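Local coordinates for microbial serine proteinases; subtilisin (PDB 2GKO), which hydrolyses peptide bonds as a cold-adapted, calcium-loaded serine protease of the subtilisin family, at residues L33-N38 / Q69-H74; E225-G230 / I299-G304. All blocks are in the same frame, centred on the assembly; numbering follows the deposited sequence.

Interaction 1 of 2, residues L33-N38 / Q69-H74; sequences LDTGVN and QGHGTH. With PMS (phenylmethanesulfonic acid), chain G.
D34, on strand 29-34, and H71, in the first turn of helix 71-80, occupy the places of the aspartate and histidine of the catalytic triad of subtilases, though here the imidazole is turned away from the carboxylate. D34 OD1 touches H71 CB at 3.3 Å, but the carboxylate and imidazole planes stand 88° apart, and D34 OD1 lies 4.6 Å from H71 ND1, too far for a direct bond. Water 1 bridges the two atoms instead, donating to OD1 and meeting ND1 at the ring edge, in the ring plane. D34 OD1 also receives T35 N on its anti lone pair, which helps fix the carboxylate. With CG anti to its carbonyl carbon (chi1 -64°), the H71 ring is carried outward to the ligand, and C5 of phenylmethanesulfonic acid sits over the centre of one face, 3.3 Å from H71 CG. Replacing H71 with an alanine would probably strip the ligand's phenyl ring of this neighbour and leave water 1 without its imidazole partner. The Asp-Thr-Gly and His-Gly-Thr-His sequences that begin with the two residues, both family signatures, interlock beyond them. T35 OG1 accepts G72 N at 2.9 Å, nearly straight, and is also bonded to D67, whose same carboxylate oxygen is bonded to the backbone N of Q69 and G70. D67's other oxygen is bonded to T73 OG1, which in turn accepts N38 N at 2.9 Å. Between these anchors G72 CA comes within 3.1 Å of G36 O in a CA-H...O contact; a beta carbon at G72 would collide with that carbonyl.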
ATOM      1  N   LEU A  33       8.654   0.491  -0.801  1.00  8.39           N
ATOM      2  CA  LEU A  33       9.561   1.339  -1.584  1.00  8.30           C
ATOM      3  C   LEU A  33       9.213   2.755  -1.240  1.00  7.86           C
ATOM      4  O   LEU A  33       8.166   3.267  -1.608  1.00  8.74           O
ATOM      5  CB  LEU A  33       9.396   1.061  -3.083  1.00  8.75           C
ATOM      6  CG  LEU A  33      10.179  -0.141  -3.614  1.00  8.74           C
ATOM      7  CD1 LEU A  33       9.839  -1.454  -2.915  1.00  9.59           C
ATOM      8  CD2 LEU A  33       9.876  -0.241  -5.122  1.00 10.95           C
ATOM      9  N   ASP A  34      10.081   3.408  -0.477  1.00  8.04           N
ATOM     10  CA  ASP A  34       9.671   4.656   0.188  1.00  7.48           C
ATOM     11  C   ASP A  34      10.898   5.385   0.736  1.00  8.32           C
ATOM     12  O   ASP A  34      12.006   5.182   0.243  1.00  7.00           O
ATOM     13  CB  ASP A  34       8.612   4.312   1.273  1.00  7.14           C
ATOM     14  CG  ASP A  34       7.596   5.411   1.479  1.00  6.94           C
ATOM     15  OD1 ASP A  34       8.008   6.577   1.799  1.00  8.72           O
ATOM     16  OD2 ASP A  34       6.371   5.199   1.373  1.00  8.76           O
ATOM     17  N   THR A  35      10.740   6.209   1.784  1.00  7.28           N
ATOM     18  CA  THR A  35      11.817   7.006   2.355  1.00  7.91           C
ATOM     19  C   THR A  35      12.741   6.209   3.257  1.00  7.93           C
ATOM     20  O   THR A  35      13.619   6.799   3.871  1.00  9.27           O
ATOM     21  CB  THR A  35      11.251   8.180   3.163  1.00  7.43           C
ATOM     22  OG1 THR A  35      10.438   7.707   4.252  1.00  8.20           O
ATOM     23  CG2 THR A  35      10.339   9.039   2.303  1.00  8.37           C
ATOM     24  N   GLY A  36      12.528   4.894   3.329  1.00  8.86           N
ATOM     25  CA  GLY A  36      13.251   4.001   4.223  1.00  9.06           C
ATOM     26  C   GLY A  36      12.326   3.586   5.332  1.00 10.14           C
ATOM     27  O   GLY A  36      11.155   3.940   5.321  1.00 11.41           O
ATOM     28  N   VAL A  37      12.849   2.827   6.283  1.00 10.40           N
ATOM     29  CA  VAL A  37      12.098   2.405   7.467  1.00 10.57           C
ATOM     30  C   VAL A  37      13.041   2.374   8.646  1.00 10.99           C
ATOM     31  O   VAL A  37      14.197   1.962   8.521  1.00 11.68           O
ATOM     32  CB  VAL A  37      11.481   1.009   7.272  1.00  9.85           C
ATOM     33  CG1 VAL A  37      10.688   0.598   8.518  1.00 10.07           C
ATOM     34  CG2 VAL A  37      10.565   1.003   6.044  1.00 10.89           C
ATOM     35  N   ASN A  38      12.567   2.820   9.806  1.00 10.86           N
ATOM     36  CA  ASN A  38      13.300   2.623  11.028  1.00 11.05           C
ATOM     37  C   ASN A  38      13.155   1.157  11.440  1.00 11.88           C
ATOM     38  O   ASN A  38      12.164   0.758  12.024  1.00 11.28           O
ATOM     39  CB  ASN A  38      12.826   3.584  12.136  1.00 10.74           C
ATOM     40  CG  ASN A  38      13.571   3.367  13.446  1.00 13.18           C
ATOM     41  OD1 ASN A  38      14.422   2.488  13.553  1.00 13.44           O
ATOM     42  ND2 ASN A  38      13.243   4.175  14.453  1.00 17.06           N
ATOM     43  N   GLN A  69      12.538  10.801   7.332  1.00 11.32           N
ATOM     44  CA  GLN A  69      11.337  11.557   6.985  1.00 12.24           C
ATOM     45  C   GLN A  69      10.116  11.061   7.801  1.00 11.73           C
ATOM     46  O   GLN A  69       9.396  11.868   8.394  1.00 11.90           O
ATOM     47  CB  GLN A  69      11.058  11.408   5.485  1.00 13.77           C
ATOM     48  CG  GLN A  69      11.958  12.225   4.583  1.00 18.48           C
ATOM     49  CD  GLN A  69      11.355  13.590   4.309  1.00 26.82           C
ATOM     50  OE1 GLN A  69      11.155  14.377   5.237  1.00 31.96           O
ATOM     51  NE2 GLN A  69      11.036  13.864   3.049  1.00 31.87           N
ATOM     52  N   GLY A  70       9.898   9.754   7.830  1.00  9.85           N
ATOM     53  CA  GLY A  70       8.761   9.169   8.521  1.00  9.76           C
ATOM     54  C   GLY A  70       7.821   8.382   7.639  1.00  9.63           C
ATOM     55  O   GLY A  70       7.231   7.422   8.087  1.00  9.23           O
ATOM     56  N   HIS A  71       7.682   8.808   6.382  1.00  9.56           N
ATOM     57  CA  HIS A  71       6.697   8.197   5.474  1.00 10.16           C
ATOM     58  C   HIS A  71       6.835   6.688   5.365  1.00  9.36           C
ATOM     59  O   HIS A  71       5.865   5.960   5.451  1.00  8.51           O
ATOM     60  CB  HIS A  71       6.842   8.750   4.060  1.00 11.37           C
ATOM     61  CG  HIS A  71       6.557  10.202   3.925  1.00 17.92           C
ATOM     62  ND1 HIS A  71       6.579  10.844   2.702  1.00 23.18           N
ATOM     63  CD2 HIS A  71       6.216  11.141   4.837  1.00 21.03           C
ATOM     64  CE1 HIS A  71       6.277  12.120   2.875  1.00 24.01           C
ATOM     65  NE2 HIS A  71       6.062  12.326   4.163  1.00 24.36           N
ATOM     66  N   GLY A  72       8.042   6.209   5.071  1.00  7.88           N
ATOM     67  CA  GLY A  72       8.262   4.802   4.869  1.00  7.78           C
ATOM     68  C   GLY A  72       7.956   4.013   6.136  1.00  7.64           C
ATOM     69  O   GLY A  72       7.387   2.937   6.068  1.00  7.08           O
ATOM     70  N   THR A  73       8.348   4.549   7.288  1.00  8.56           N
ATOM     71  CA  THR A  73       8.076   3.884   8.549  1.00  7.95           C
ATOM     72  C   THR A  73       6.568   3.813   8.800  1.00  8.34           C
ATOM     73  O   THR A  73       6.069   2.775   9.250  1.00  8.39           O
ATOM     74  CB  THR A  73       8.837   4.584   9.696  1.00  8.13           C
ATOM     75  OG1 THR A  73      10.255   4.537   9.454  1.00  7.00           O
ATOM     76  CG2 THR A  73       8.640   3.825  11.012  1.00  9.46           C
ATOM     77  N   HIS A  74       5.868   4.898   8.500  1.00  8.02           N
ATOM     78  CA  HIS A  74       4.412   5.017   8.688  1.00  7.64           C
ATOM     79  C   HIS A  74       3.674   3.977   7.827  1.00  8.52           C
ATOM     80  O   HIS A  74       2.837   3.195   8.288  1.00  8.12           O
ATOM     81  CB  HIS A  74       3.982   6.477   8.388  1.00  8.36           C
ATOM     82  CG  HIS A  74       2.632   6.823   8.917  1.00  6.86           C
ATOM     83  ND1 HIS A  74       1.479   6.323   8.370  1.00  8.42           N
ATOM     84  CD2 HIS A  74       2.250   7.614   9.952  1.00 10.17           C
ATOM     85  CE1 HIS A  74       0.443   6.748   9.081  1.00  9.04           C
ATOM     86  NE2 HIS A  74       0.885   7.518  10.055  1.00  7.79           N
TER
HETATM   87  C   PMS G 601       2.515  10.577  -0.412  1.00 23.35           C
HETATM   88  S   PMS G 601       1.261   9.571  -0.895  1.00 22.24           S
HETATM   89  C1  PMS G 601       2.516  10.883   1.081  1.00 27.00           C
HETATM   90  C2  PMS G 601       1.844  11.996   1.582  1.00 29.18           C
HETATM   91  C3  PMS G 601       1.867  12.286   2.950  1.00 30.57           C
HETATM   92  C4  PMS G 601       2.603  11.479   3.806  1.00 30.81           C
HETATM   93  C5  PMS G 601       3.310  10.388   3.314  1.00 29.19           C
HETATM   94  C6  PMS G 601       3.268  10.102   1.952  1.00 28.95           C
HETATM   95  O2S PMS G 601       1.293   9.522  -2.340  1.00 23.45           O
HETATM   96  O1S PMS G 601       0.060  10.083  -0.241  1.00 17.47           O
HETATM   97  O   HOH W   1       6.668   8.921   0.508  1.00 23.18           O

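Interaction 2 of 2, residues E225-G230 / I299-G304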
ATOM      1  N   GLU A 225      -8.786   1.246  -8.389  1.00 12.33           N
ATOM      2  CA  GLU A 225      -9.067  -0.185  -8.301  1.00 12.17           C
ATOM      3  C   GLU A 225      -9.826  -0.523  -7.031  1.00 12.23           C
ATOM      4  O   GLU A 225     -10.881  -1.123  -7.090  1.00 12.65           O
ATOM      5  CB  GLU A 225      -7.761  -0.973  -8.405  1.00 12.71           C
ATOM      6  CG  GLU A 225      -7.914  -2.481  -8.563  1.00 11.97           C
ATOM      7  CD  GLU A 225      -6.795  -3.107  -9.361  1.00 11.74           C
ATOM      8  OE1 GLU A 225      -6.068  -2.407 -10.074  1.00 12.53           O
ATOM      9  OE2 GLU A 225      -6.631  -4.350  -9.304  1.00 13.34           O
ATOM     10  N   ILE A 226      -9.289  -0.148  -5.879  1.00 12.16           N
ATOM     11  CA  ILE A 226      -9.925  -0.426  -4.619  1.00 11.83           C
ATOM     12  C   ILE A 226      -9.695   0.754  -3.673  1.00 11.64           C
ATOM     13  O   ILE A 226      -8.879   1.632  -3.981  1.00 12.09           O
ATOM     14  CB  ILE A 226      -9.386  -1.761  -3.991  1.00 11.56           C
ATOM     15  CG1 ILE A 226      -7.895  -1.644  -3.634  1.00 11.57           C
ATOM     16  CG2 ILE A 226      -9.614  -2.963  -4.912  1.00 13.24           C
ATOM     17  CD1 ILE A 226      -7.352  -2.889  -3.003  1.00 12.54           C
ATOM     18  N   SER A 227     -10.419   0.768  -2.561  1.00 11.40           N
ATOM     19  CA  SER A 227     -10.328   1.802  -1.559  1.00 11.36           C
ATOM     20  C   SER A 227      -9.909   1.227  -0.202  1.00 11.17           C
ATOM     21  O   SER A 227     -10.221   0.088   0.142  1.00 11.30           O
ATOM     22  CB  SER A 227     -11.682   2.513  -1.437  1.00 11.40           C
ATOM     23  OG  SER A 227     -12.078   3.085  -2.673  1.00 11.72           O
ATOM     24  N   ALA A 228      -9.179   2.011   0.567  1.00 10.46           N
ATOM     25  CA  ALA A 228      -8.797   1.610   1.914  1.00 10.36           C
ATOM     26  C   ALA A 228      -8.614   2.833   2.777  1.00 10.10           C
ATOM     27  O   ALA A 228      -8.526   3.931   2.267  1.00 10.00           O
ATOM     28  CB  ALA A 228      -7.517   0.784   1.889  1.00 10.51           C
ATOM     29  N   PRO A 229      -8.578   2.665   4.094  1.00 10.13           N
ATOM     30  CA  PRO A 229      -8.422   3.805   5.005  1.00 10.54           C
ATOM     31  C   PRO A 229      -7.159   4.635   4.751  1.00 10.85           C
ATOM     32  O   PRO A 229      -6.061   4.079   4.718  1.00 10.30           O
ATOM     33  CB  PRO A 229      -8.373   3.137   6.380  1.00 11.24           C
ATOM     34  CG  PRO A 229      -9.155   1.911   6.187  1.00 11.46           C
ATOM     35  CD  PRO A 229      -8.750   1.398   4.846  1.00 10.90           C
ATOM     36  N   GLY A 230      -7.325   5.939   4.580  1.00 10.61           N
ATOM     37  CA  GLY A 230      -6.194   6.815   4.303  1.00 10.48           C
ATOM     38  C   GLY A 230      -6.162   8.164   4.982  1.00 10.55           C
ATOM     39  O   GLY A 230      -5.122   8.824   4.928  1.00 10.71           O
ATOM     40  N   ILE A 299     -15.144   6.166 -10.264  1.00 12.70           N
ATOM     41  CA  ILE A 299     -13.813   6.768 -10.371  1.00 12.63           C
ATOM     42  C   ILE A 299     -13.237   7.201  -9.023  1.00 11.87           C
ATOM     43  O   ILE A 299     -12.033   7.445  -8.919  1.00 11.65           O
ATOM     44  CB  ILE A 299     -13.784   7.979 -11.351  1.00 12.78           C
ATOM     45  CG1 ILE A 299     -14.697   9.104 -10.858  1.00 12.59           C
ATOM     46  CG2 ILE A 299     -14.130   7.533 -12.766  1.00 12.74           C
ATOM     47  CD1 ILE A 299     -14.637  10.339 -11.725  1.00 12.40           C
ATOM     48  N   ALA A 300     -14.079   7.316  -8.010  1.00 11.39           N
ATOM     49  CA  ALA A 300     -13.635   7.707  -6.677  1.00 11.70           C
ATOM     50  C   ALA A 300     -13.039   6.551  -5.894  1.00 12.04           C
ATOM     51  O   ALA A 300     -12.023   6.704  -5.221  1.00 12.31           O
ATOM     52  CB  ALA A 300     -14.764   8.298  -5.905  1.00 11.54           C
ATOM     53  N   SER A 301     -13.673   5.391  -6.010  1.00 12.47           N
ATOM     54  CA  SER A 301     -13.412   4.269  -5.123  1.00 12.23           C
ATOM     55  C   SER A 301     -13.102   2.954  -5.841  1.00 12.77           C
ATOM     56  O   SER A 301     -12.851   1.959  -5.178  1.00 11.91           O
ATOM     57  CB  SER A 301     -14.598   4.085  -4.186  1.00 12.56           C
ATOM     58  OG  SER A 301     -15.779   3.769  -4.913  1.00 12.76           O
ATOM     59  N   GLY A 302     -13.071   2.960  -7.173  1.00 12.51           N
ATOM     60  CA  GLY A 302     -12.943   1.740  -7.941  1.00 13.26           C
ATOM     61  C   GLY A 302     -14.053   0.758  -7.569  1.00 13.72           C
ATOM     62  O   GLY A 302     -15.217   1.152  -7.424  1.00 12.94           O
ATOM     63  N   PHE A 303     -13.683  -0.505  -7.366  1.00 13.88           N
ATOM     64  CA  PHE A 303     -14.666  -1.589  -7.164  1.00 14.31           C
ATOM     65  C   PHE A 303     -15.292  -1.554  -5.780  1.00 15.00           C
ATOM     66  O   PHE A 303     -16.396  -2.081  -5.568  1.00 15.48           O
ATOM     67  CB  PHE A 303     -14.017  -2.957  -7.364  1.00 14.57           C
ATOM     68  CG  PHE A 303     -13.475  -3.231  -8.750  1.00 13.09           C
ATOM     69  CD1 PHE A 303     -13.434  -2.265  -9.767  1.00 13.95           C
ATOM     70  CD2 PHE A 303     -13.012  -4.512  -9.039  1.00 15.03           C
ATOM     71  CE1 PHE A 303     -12.908  -2.548 -10.996  1.00 15.18           C
ATOM     72  CE2 PHE A 303     -12.493  -4.805 -10.258  1.00 14.22           C
ATOM     73  CZ  PHE A 303     -12.443  -3.839 -11.257  1.00 15.73           C
ATOM     74  N   GLY A 304     -14.583  -0.951  -4.825  1.00 13.57           N
ATOM     75  CA  GLY A 304     -15.009  -0.869  -3.443  1.00 13.45           C
ATOM     76  C   GLY A 304     -13.887  -1.038  -2.440  1.00 13.28           C
ATOM     77  O   GLY A 304     -12.723  -0.780  -2.742  1.00 13.19           O
TER
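S301 O is approached by two donors: S227 OG at 2.9 Å and, within the turn itself, G304 N in a weak bond of 3.4 Å. The hydroxyl comes at the carbonyl from the side, with a C=O...OG angle of 102°. S227 reaches it because its OG is anti to S227's own carbonyl carbon (chi1 -59°), which also puts S227 OG 3.1 Å from S301 CB. Two backbone bonds complete the attachment. F303 N gives an almost straight bond to E225 O at 2.9 Å, the donor lying above the carbonyl plane, while S227 N donates to G304 O at 2.8 Å. That same G304 O takes a CA-H...O contact from I226 CA at 3.4 Å. G302 faces E225 O, and a beta carbon there would clash with it. Beyond the contact, E225 OE2 forms a salt bridge with R275 and a hydrogen bond with Q279, the F303 ring meets Y217 edge-to-face, and S301 OG is bonded to D298, a calcium ligand. I226 and A228 pair with strand 186-192, whereas S227 N turns to G304: a type II' turn, S301 to G304, is thus docked on the edge strand of the subtilase parallel sheet, next to a calcium site.

From the N terminus, strand 29-34 leads into interaction 1, which closes a 30-residue loop carrying strands 48-53 and 61-62. The chain then runs through strands 97-102, 133-137, 161-165 and 186-192 before interaction 2 opens at strand 226-229. Its 68-residue excursion holds the hairpin 233-236/242-245 and helices 248-265 and 271-283. The two contacts are therefore in series, neither nesting nor crossing. Their centres are 23 Å apart, on opposite sides of the chain's centre, yet both reach the same sheet. The second loop nevertheless returns to the first contact: S235 and T236 bond to backbone oxygens of H74 and T73, and S249 joins H71 around the ligand.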